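Alanine racemase (Corynebacterium glutamicum, PDB 2DY3) is a dimeric pyridoxal-5'-phosphate-binding enzyme of the alanine racemase family, combining a TIM-barrel domain with a beta-rich C-terminal domain. Local coordinates at residues B[3-8]-B[237-242]. Sequence-based numbering, arbitrary orientation.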
loop_
_atom_site.group_PDB
_atom_site.type_symbol
_atom_site.label_atom_id
_atom_site.label_comp_id
_atom_site.label_asym_id
_atom_site.label_seq_id
_atom_site.Cartn_x
_atom_site.Cartn_y
_atom_site.Cartn_z
ATOM N N LEU B 3 -15.193 5.925 6.224
ATOM C CA LEU B 3 -15.840 5.321 5.061
ATOM C C LEU B 3 -15.132 4.082 4.521
ATOM O O LEU B 3 -15.720 3.299 3.780
ATOM C CB LEU B 3 -15.945 6.354 3.936
ATOM C CG LEU B 3 -16.694 7.656 4.243
ATOM C CD1 LEU B 3 -16.467 8.652 3.104
ATOM C CD2 LEU B 3 -18.173 7.369 4.432
ATOM N N LEU B 4 -13.869 3.907 4.886
ATOM C CA LEU B 4 -13.098 2.776 4.395
ATOM C C LEU B 4 -12.274 2.152 5.515
ATOM O O LEU B 4 -11.420 2.805 6.107
ATOM C CB LEU B 4 -12.179 3.242 3.264
ATOM C CG LEU B 4 -11.348 2.171 2.564
ATOM C CD1 LEU B 4 -12.283 1.144 1.929
ATOM C CD2 LEU B 4 -10.457 2.825 1.509
ATOM N N THR B 5 -12.509 0.878 5.795
ATOM C CA THR B 5 -11.778 0.232 6.875
ATOM C C THR B 5 -11.552 -1.257 6.673
ATOM O O THR B 5 -12.135 -1.884 5.788
ATOM C CB THR B 5 -12.540 0.374 8.210
ATOM O OG1 THR B 5 -13.656 -0.521 8.210
ATOM C CG2 THR B 5 -13.067 1.796 8.395
ATOM N N THR B 6 -10.678 -1.808 7.506
ATOM C CA THR B 6 -10.418 -3.235 7.517
ATOM C C THR B 6 -10.775 -3.645 8.940
ATOM O O THR B 6 -10.308 -3.029 9.900
ATOM C CB THR B 6 -8.939 -3.582 7.261
ATOM O OG1 THR B 6 -8.099 -2.779 8.105
ATOM C CG2 THR B 6 -8.582 -3.363 5.796
ATOM N N LYS B 7 -11.636 -4.647 9.076
ATOM C CA LYS B 7 -12.030 -5.145 10.390
ATOM C C LYS B 7 -11.093 -6.287 10.723
ATOM O O LYS B 7 -11.024 -7.261 9.977
ATOM C CB LYS B 7 -13.448 -5.716 10.380
ATOM C CG LYS B 7 -14.590 -4.726 10.388
ATOM C CD LYS B 7 -15.901 -5.504 10.464
ATOM C CE LYS B 7 -17.113 -4.603 10.624
ATOM N NZ LYS B 7 -18.378 -5.400 10.687
ATOM N N ILE B 8 -10.381 -6.175 11.836
ATOM C CA ILE B 8 -9.478 -7.231 12.243
ATOM C C ILE B 8 -10.059 -7.952 13.446
ATOM O O ILE B 8 -10.132 -7.398 14.541
ATOM C CB ILE B 8 -8.084 -6.688 12.617
ATOM C CG1 ILE B 8 -7.561 -5.778 11.505
ATOM C CG2 ILE B 8 -7.118 -7.844 12.824
ATOM C CD1 ILE B 8 -7.590 -6.412 10.127
ATOM N N THR B 237 -11.474 -8.269 7.097
ATOM C CA THR B 237 -12.610 -7.924 6.257
ATOM C C THR B 237 -12.335 -6.497 5.785
ATOM O O THR B 237 -12.048 -5.620 6.603
ATOM C CB THR B 237 -13.937 -7.944 7.034
ATOM O OG1 THR B 237 -14.223 -9.280 7.476
ATOM C CG2 THR B 237 -15.078 -7.454 6.144
ATOM N N TRP B 238 -12.378 -6.278 4.474
ATOM C CA TRP B 238 -12.157 -4.949 3.896
ATOM C C TRP B 238 -13.530 -4.475 3.436
ATOM O O TRP B 238 -14.173 -5.130 2.615
ATOM C CB TRP B 238 -11.183 -5.041 2.707
ATOM C CG TRP B 238 -10.629 -3.714 2.221
ATOM C CD1 TRP B 238 -10.485 -2.567 2.952
ATOM C CD2 TRP B 238 -10.068 -3.435 0.929
ATOM N NE1 TRP B 238 -9.869 -1.600 2.200
ATOM C CE2 TRP B 238 -9.599 -2.105 0.955
ATOM C CE3 TRP B 238 -9.911 -4.183 -0.245
ATOM C CZ2 TRP B 238 -8.982 -1.504 -0.147
ATOM C CZ3 TRP B 238 -9.300 -3.586 -1.338
ATOM C CH2 TRP B 238 -8.842 -2.260 -1.281
ATOM N N GLU B 239 -13.989 -3.347 3.969
ATOM C CA GLU B 239 -15.308 -2.840 3.613
ATOM C C GLU B 239 -15.390 -1.317 3.549
ATOM O O GLU B 239 -14.679 -0.600 4.258
ATOM C CB GLU B 239 -16.356 -3.366 4.606
ATOM C CG GLU B 239 -16.211 -2.823 6.017
ATOM C CD GLU B 239 -17.094 -3.546 7.033
ATOM O OE1 GLU B 239 -17.174 -3.084 8.188
ATOM O OE2 GLU B 239 -17.701 -4.579 6.682
ATOM N N ALA B 240 -16.281 -0.835 2.693
ATOM C CA ALA B 240 -16.475 0.593 2.519
ATOM C C ALA B 240 -17.953 0.926 2.590
ATOM O O ALA B 240 -18.810 0.064 2.408
ATOM C CB ALA B 240 -15.907 1.034 1.171
ATOM N N LYS B 241 -18.247 2.184 2.875
ATOM C CA LYS B 241 -19.621 2.634 2.935
ATOM C C LYS B 241 -19.875 3.395 1.641
ATOM O O LYS B 241 -19.088 4.269 1.264
ATOM C CB LYS B 241 -19.824 3.529 4.158
ATOM C CG LYS B 241 -19.561 2.789 5.465
ATOM C CD LYS B 241 -20.175 3.495 6.656
ATOM C CE LYS B 241 -20.142 2.598 7.887
ATOM N NZ LYS B 241 -20.746 3.253 9.080
ATOM N N VAL B 242 -20.955 3.043 0.952
ATOM C CA VAL B 242 -21.309 3.690 -0.301
ATOM C C VAL B 242 -21.490 5.185 -0.080
ATOM O O VAL B 242 -22.241 5.605 0.799
ATOM C CB VAL B 242 -22.614 3.093 -0.873
ATOM C CG1 VAL B 242 -22.977 3.786 -2.191
ATOM C CG2 VAL B 242 -22.444 1.592 -1.079
HETATM O O HOH W 1 -13.146 -9.284 10.160
#
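The indole of Trp238 reaches across to strand 4-8, where two methyl groups flank it obliquely from opposite sides of its plane: Leu4 CD1 lies 3.7 Å from NE1 of Trp238, and Thr6 CG2 lies 3.5 Å from its CD1. At the ring edge, near the plane, the carbonyl O of Thr5 comes within 3.4 Å of Trp238 CD1. CG anti to the backbone N (chi1 -167°) carries the indole between the Leu4 and Thr6 side chains; its NE1 is buried and has no partner in the model. Leu4 CD1 also touches Ala240 CB at 3.7 Å, extending this apolar face, which Thr356 covers further.

On the other face sit Thr5, Lys7, Thr237 and Glu239. The Lys7 and Glu239 side chains cross obliquely; their salt bridge is long, and the place of OE1 is doubtful. Thr237 OG1 hydrogen-bonds to the backbone N of Glu329, and a water joins it to Lys7 O.

Between the faces the backbones pair antiparallel. Thr5 and Glu239 exchange two nearly straight bonds, Thr5 N to Glu239 O and Glu239 N to Thr5 O, both 3.0 Å; Lys7 N to Thr237 O is shorter, 2.7 Å.

Strand 357-360 pairs parallel with the other edge of strand 4-8. The chain's first strand is thus built into the mixed sheet of the C-terminal beta domain, as in the alanine racemase fold, joining the two ends of the chain in one domain.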